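Local coordinates for protein aldose 1-epimerase (Escherichia coli, PDB 3NRE) that probably interconverts the alpha and beta anomers of aldose sugars as an aldose 1-epimerase of the galactose mutarotase superfamily, at residues 42-47 with 149-154; 234-239 with 248-253. One frame throughout, in Å; residues are numbered along the deposited sequence.

Contact 1: 42-47 with 149-154; sequences VATDAS and HPYFPL
Tyr151 and Ser47 share both the polar bond of this contact and most of its buried surface. The amide N of Tyr151 donates to Ser47 O at 2.9 Å, with the hydrogen nearly in line (174°) although the donor is tilted 32° from the carbonyl plane. The same oxygen receives a weaker CA-H...O approach from Pro150, 3.6 Å from its CA, and lies at the edge of the Tyr151 ring, near the ring plane. One carbonyl thus meets a backbone N-H, a CA-H and an aromatic edge.

In the fold, the loop leading into strand 48-51 is being laid against strand 142-153, the antiparallel neighbour of 48-51 in a sheet of the beta-rich mutarotase-type architecture. The phenol then runs back along 42-47. With CG beside its own backbone N and anti to the carbonyl carbon (chi1 -67°), the ring reaches the short 3-10 turn at 43-45. Ala46 O comes obliquely to the ring, 3.5 Å from Tyr151 CD1, and at the far end Tyr151 OH lies 3.5 Å from Thr44 CA. Thr44 CB and CG2 also pack against this hydroxyl.

Arg35 is the common outside partner: its NH2 bonds Thr44 O and Ala46 O, its own carbonyl takes the Ser47 hydroxyl, and its guanidinium makes a cation-pi contact with Tyr151. A diethylene glycol molecule, probably from the crystallisation liquor, sits about 3 Å from the tyrosine side chain and hydrogen-bonds His149 NE2, consistent with a pocket beside the contact.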
loop_
_atom_site.group_PDB
_atom_site.type_symbol
_atom_site.label_atom_id
_atom_site.label_comp_id
_atom_site.label_asym_id
_atom_site.label_seq_id
_atom_site.Cartn_x
_atom_site.Cartn_y
_atom_site.Cartn_z
ATOM N N VAL A 42 3.913 -0.378 15.397
ATOM C CA VAL A 42 4.866 -0.498 14.330
ATOM C C VAL A 42 4.080 -0.941 13.080
ATOM O O VAL A 42 3.404 -1.990 13.064
ATOM C CB VAL A 42 5.947 -1.534 14.685
ATOM C CG1 VAL A 42 6.918 -1.681 13.498
ATOM C CG2 VAL A 42 6.687 -1.111 16.034
ATOM N N ALA A 43 4.114 -0.099 12.068
ATOM C CA ALA A 43 3.276 -0.307 10.868
ATOM C C ALA A 43 3.517 -1.620 10.135
ATOM O O ALA A 43 2.578 -2.209 9.592
ATOM C CB ALA A 43 3.404 0.886 9.903
ATOM N N THR A 44 4.760 -2.085 10.132
ATOM C CA THR A 44 5.104 -3.356 9.487
ATOM C C THR A 44 4.598 -4.581 10.251
ATOM O O THR A 44 4.729 -5.712 9.761
ATOM C CB THR A 44 6.621 -3.468 9.234
ATOM O OG1 THR A 44 7.333 -3.295 10.464
ATOM C CG2 THR A 44 7.059 -2.417 8.186
ATOM N N ASP A 45 4.009 -4.367 11.428
ATOM C CA ASP A 45 3.319 -5.437 12.167
ATOM C C ASP A 45 1.803 -5.375 12.009
ATOM O O ASP A 45 1.123 -6.208 12.588
ATOM C CB ASP A 45 3.594 -5.355 13.649
ATOM C CG ASP A 45 5.028 -5.636 14.028
ATOM O OD1 ASP A 45 5.718 -6.416 13.315
ATOM O OD2 ASP A 45 5.401 -5.134 15.129
ATOM N N ALA A 46 1.307 -4.418 11.233
ATOM C CA ALA A 46 -0.144 -4.172 11.109
ATOM C C ALA A 46 -0.756 -4.964 9.959
ATOM O O ALA A 46 -0.111 -5.833 9.390
ATOM C CB ALA A 46 -0.408 -2.705 10.897
ATOM N N SER A 47 -2.019 -4.723 9.678
ATOM C CA SER A 47 -2.716 -5.381 8.543
ATOM C C SER A 47 -2.558 -4.648 7.212
ATOM O O SER A 47 -2.675 -5.265 6.158
ATOM C CB SER A 47 -4.218 -5.469 8.836
ATOM O OG SER A 47 -4.427 -6.068 10.079
ATOM N N HIS A 149 -0.424 -0.660 1.461
ATOM C CA HIS A 149 0.428 -1.807 1.659
ATOM C C HIS A 149 -0.267 -2.849 2.515
ATOM O O HIS A 149 0.055 -3.011 3.700
ATOM C CB HIS A 149 1.747 -1.307 2.242
ATOM C CG HIS A 149 2.846 -2.308 2.264
ATOM N ND1 HIS A 149 2.819 -3.414 3.079
ATOM C CD2 HIS A 149 4.063 -2.314 1.669
ATOM C CE1 HIS A 149 3.959 -4.082 2.964
ATOM N NE2 HIS A 149 4.739 -3.420 2.130
ATOM N N PRO A 150 -1.265 -3.544 1.944
ATOM C CA PRO A 150 -1.965 -4.562 2.728
ATOM C C PRO A 150 -1.210 -5.871 2.811
ATOM O O PRO A 150 -0.561 -6.296 1.835
ATOM C CB PRO A 150 -3.305 -4.705 1.991
ATOM C CG PRO A 150 -3.008 -4.309 0.611
ATOM C CD PRO A 150 -1.912 -3.331 0.637
ATOM N N TYR A 151 -1.355 -6.521 3.957
ATOM C CA TYR A 151 -0.822 -7.818 4.223
ATOM C C TYR A 151 -1.959 -8.832 4.234
ATOM O O TYR A 151 -2.878 -8.738 5.068
ATOM C CB TYR A 151 -0.173 -7.858 5.597
ATOM C CG TYR A 151 1.083 -7.002 5.761
ATOM C CD1 TYR A 151 0.985 -5.632 6.039
ATOM C CD2 TYR A 151 2.341 -7.567 5.692
ATOM C CE1 TYR A 151 2.152 -4.856 6.217
ATOM C CE2 TYR A 151 3.483 -6.790 5.900
ATOM C CZ TYR A 151 3.368 -5.465 6.124
ATOM O OH TYR A 151 4.505 -4.693 6.332
ATOM N N PHE A 152 -1.910 -9.803 3.321
ATOM C CA PHE A 152 -2.942 -10.840 3.235
ATOM C C PHE A 152 -2.443 -12.168 3.792
ATOM O O PHE A 152 -1.278 -12.496 3.665
ATOM C CB PHE A 152 -3.293 -11.085 1.779
ATOM C CG PHE A 152 -3.922 -9.911 1.101
ATOM C CD1 PHE A 152 -5.284 -9.692 1.224
ATOM C CD2 PHE A 152 -3.163 -9.016 0.400
ATOM C CE1 PHE A 152 -5.887 -8.589 0.640
ATOM C CE2 PHE A 152 -3.769 -7.918 -0.229
ATOM C CZ PHE A 152 -5.137 -7.718 -0.124
ATOM N N PRO A 153 -3.357 -13.005 4.344
ATOM C CA PRO A 153 -2.994 -14.325 4.800
ATOM C C PRO A 153 -2.486 -15.124 3.608
ATOM O O PRO A 153 -2.974 -14.953 2.504
ATOM C CB PRO A 153 -4.305 -14.922 5.304
ATOM C CG PRO A 153 -5.274 -13.747 5.320
ATOM C CD PRO A 153 -4.780 -12.684 4.515
ATOM N N LEU A 154 -1.545 -15.999 3.855
ATOM C CA LEU A 154 -1.068 -16.892 2.785
ATOM C C LEU A 154 -1.193 -18.332 3.163
ATOM O O LEU A 154 -0.727 -18.737 4.223
ATOM C CB LEU A 154 0.412 -16.592 2.485
ATOM C CG LEU A 154 1.109 -17.327 1.350
ATOM C CD1 LEU A 154 0.376 -17.127 0.021
ATOM C CD2 LEU A 154 2.584 -16.887 1.172
#

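Contact 2: 234-239 with 248-253; sequences FIFVSD and FDFFCL
An antiparallel pair of neighbouring strands, 232-237 and 250-256, carries this contact within the large curved sheet of the epimerase fold, joined by a loop as a beta-hairpin with a long connection. Over the short segments the strands run 169° apart in direction, with axes 4.7 Å from each other at closest approach. Phe236 and Cys252 form the hydrogen-bonded pair: Phe236 N donates to Cys252 O at 3.0 Å, and Cys252 N returns the bond to Phe236 O at 2.9 Å, the latter in the carbonyl plane. Ile235 and Leu253 make the adjoining non-hydrogen-bonded pair, where Ile235 CA sits 3.3 Å from Cys252 O in a CA-H...O contact.

The two sheet faces are dressed differently. On the one bearing Phe236 and Cys252, the aromatic side chain extends anti to its backbone N (chi1 -177°), and Cys252 SG meets the ring at its edge, 5.3 Å from the centroid, as a sulfur-aromatic contact. Farther out, Phe236 CE2 touches Phe250 CE1, lying near the plane of the Phe250 ring. On the face of Ile235 and Leu253 the joint is aliphatic, with Ile235 CD1 reaching Leu253 CG at 3.7 Å.

At the end of the first strand, Val237 CG1 approaches the edge of the Phe248 ring in its plane, 3.9 Å from CD1, the two side chains crossing at about a right angle; Phe248 stands before the second strand begins. Trp199 meets Phe236 edge-to-face, while Tyr246 does the same to Phe248 and Phe250. The two backbone bonds within these segments fix the register locally, continued by Phe234 with Glu254, and the side chains add dispersion and edge contacts; Ser238 O, buried here without a partner, probably carries a desolvation cost.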
loop_
_atom_site.group_PDB
_atom_site.type_symbol
_atom_site.label_atom_id
_atom_site.label_comp_id
_atom_site.label_asym_id
_atom_site.label_seq_id
_atom_site.Cartn_x
_atom_site.Cartn_y
_atom_site.Cartn_z
ATOM N N PHE A 234 3.059 -3.811 -6.303
ATOM C CA PHE A 234 4.190 -4.599 -5.820
ATOM C C PHE A 234 3.684 -5.884 -5.163
ATOM O O PHE A 234 2.618 -5.930 -4.578
ATOM C CB PHE A 234 5.060 -3.795 -4.794
ATOM C CG PHE A 234 6.298 -3.126 -5.390
ATOM C CD1 PHE A 234 6.168 -1.971 -6.166
ATOM C CD2 PHE A 234 7.567 -3.630 -5.182
ATOM C CE1 PHE A 234 7.282 -1.358 -6.725
ATOM C CE2 PHE A 234 8.658 -3.000 -5.733
ATOM C CZ PHE A 234 8.530 -1.876 -6.483
ATOM N N ILE A 235 4.453 -6.940 -5.282
ATOM C CA ILE A 235 4.206 -8.174 -4.571
ATOM C C ILE A 235 5.383 -8.338 -3.618
ATOM O O ILE A 235 6.562 -8.205 -4.026
ATOM C CB ILE A 235 4.190 -9.405 -5.481
ATOM C CG1 ILE A 235 3.055 -9.336 -6.493
ATOM C CG2 ILE A 235 4.103 -10.712 -4.668
ATOM C CD1 ILE A 235 1.620 -9.272 -5.883
ATOM N N PHE A 236 5.059 -8.664 -2.371
ATOM C CA PHE A 236 6.021 -9.046 -1.368
ATOM C C PHE A 236 5.710 -10.431 -0.805
ATOM O O PHE A 236 4.588 -10.684 -0.363
ATOM C CB PHE A 236 6.043 -7.989 -0.226
ATOM C CG PHE A 236 7.066 -8.299 0.796
ATOM C CD1 PHE A 236 8.384 -8.381 0.425
ATOM C CD2 PHE A 236 6.731 -8.554 2.091
ATOM C CE1 PHE A 236 9.348 -8.703 1.334
ATOM C CE2 PHE A 236 7.706 -8.895 3.036
ATOM C CZ PHE A 236 9.012 -8.952 2.660
ATOM N N VAL A 237 6.709 -11.318 -0.836
ATOM C CA VAL A 237 6.751 -12.594 -0.117
ATOM C C VAL A 237 8.093 -12.569 0.599
ATOM O O VAL A 237 9.135 -12.307 -0.012
ATOM C CB VAL A 237 6.703 -13.820 -1.024
ATOM C CG1 VAL A 237 6.705 -15.110 -0.169
ATOM C CG2 VAL A 237 5.480 -13.753 -1.914
ATOM N N SER A 238 8.073 -12.842 1.887
ATOM C CA SER A 238 9.312 -12.834 2.675
ATOM C C SER A 238 10.081 -14.174 2.599
ATOM O O SER A 238 9.814 -14.997 1.733
ATOM C CB SER A 238 8.959 -12.378 4.101
ATOM O OG SER A 238 10.090 -11.952 4.843
ATOM N N ASP A 239 11.073 -14.402 3.455
ATOM C CA ASP A 239 11.830 -15.677 3.472
ATOM C C ASP A 239 12.331 -15.923 4.884
ATOM O O ASP A 239 12.691 -14.950 5.571
ATOM C CB ASP A 239 13.032 -15.610 2.515
ATOM C CG ASP A 239 13.848 -16.930 2.470
ATOM O OD1 ASP A 239 13.259 -18.013 2.396
ATOM O OD2 ASP A 239 15.092 -16.868 2.478
ATOM N N PHE A 248 5.762 -18.288 5.675
ATOM C CA PHE A 248 4.948 -18.116 4.462
ATOM C C PHE A 248 3.474 -18.013 4.861
ATOM O O PHE A 248 2.611 -18.619 4.239
ATOM C CB PHE A 248 5.172 -19.286 3.465
ATOM C CG PHE A 248 6.557 -19.317 2.872
ATOM C CD1 PHE A 248 6.953 -18.362 1.968
ATOM C CD2 PHE A 248 7.461 -20.322 3.226
ATOM C CE1 PHE A 248 8.230 -18.369 1.428
ATOM C CE2 PHE A 248 8.754 -20.343 2.696
ATOM C CZ PHE A 248 9.140 -19.369 1.790
ATOM N N ASP A 249 3.202 -17.235 5.901
ATOM C CA ASP A 249 1.865 -17.100 6.463
ATOM C C ASP A 249 1.187 -15.812 5.984
ATOM O O ASP A 249 0.011 -15.596 6.288
ATOM C CB ASP A 249 1.927 -17.140 8.010
ATOM C CG ASP A 249 3.022 -16.243 8.576
ATOM O OD1 ASP A 249 4.258 -16.430 8.270
ATOM O OD2 ASP A 249 2.651 -15.334 9.358
ATOM N N PHE A 250 1.935 -14.938 5.292
ATOM C CA PHE A 250 1.379 -13.755 4.621
ATOM C C PHE A 250 2.153 -13.344 3.396
ATOM O O PHE A 250 3.265 -13.753 3.165
ATOM C CB PHE A 250 1.290 -12.512 5.540
ATOM C CG PHE A 250 2.662 -11.917 5.897
ATOM C CD1 PHE A 250 3.306 -11.025 5.037
ATOM C CD2 PHE A 250 3.334 -12.359 7.028
ATOM C CE1 PHE A 250 4.615 -10.508 5.372
ATOM C CE2 PHE A 250 4.620 -11.821 7.346
ATOM C CZ PHE A 250 5.214 -10.941 6.501
ATOM N N PHE A 251 1.511 -12.515 2.610
ATOM C CA PHE A 251 2.136 -11.851 1.446
ATOM C C PHE A 251 1.475 -10.508 1.293
ATOM O O PHE A 251 0.451 -10.257 1.879
ATOM C CB PHE A 251 1.957 -12.636 0.135
ATOM C CG PHE A 251 0.574 -12.562 -0.429
ATOM C CD1 PHE A 251 -0.442 -13.371 0.094
ATOM C CD2 PHE A 251 0.265 -11.673 -1.474
ATOM C CE1 PHE A 251 -1.748 -13.305 -0.418
ATOM C CE2 PHE A 251 -1.019 -11.604 -1.990
ATOM C CZ PHE A 251 -2.037 -12.431 -1.456
ATOM N N CYS A 252 2.091 -9.615 0.516
ATOM C CA CYS A 252 1.517 -8.295 0.239
ATOM C C CYS A 252 1.273 -8.125 -1.230
ATOM O O CYS A 252 2.053 -8.570 -2.070
ATOM C CB CYS A 252 2.431 -7.185 0.685
ATOM S SG CYS A 252 2.910 -7.331 2.394
ATOM N N LEU A 253 0.158 -7.476 -1.550
ATOM C CA LEU A 253 -0.120 -7.022 -2.931
ATOM C C LEU A 253 -0.430 -5.566 -2.729
ATOM O O LEU A 253 -1.462 -5.228 -2.142
ATOM C CB LEU A 253 -1.284 -7.766 -3.595
ATOM C CG LEU A 253 -1.486 -7.449 -5.076
ATOM C CD1 LEU A 253 -2.285 -8.580 -5.765
ATOM C CD2 LEU A 253 -2.152 -6.061 -5.315
#

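Contact 1 closes before contact 2 opens along the chain, yet their centres lie only 9 Å apart, on the same side of the chain's centre. They join through one sheet: strand 142-153, which carries residues 149-153, is the neighbour of strand 250-256, which in turn pairs with 232-237. Direct seams tie them, with probable hydrogen bonds from Phe152 N to Phe251 O (2.8 Å) and from Leu154 N to Asp249 O (2.9 Å). Tyr151 and Phe250 also meet edge-to-face, and the Arg35 that meets Tyr151 also makes a cation-pi contact with Phe250. Sequence-distant segments thus form a continuous patch of sheet; bound diethylene glycol lies near a side chain of each contact and may mark a pocket here.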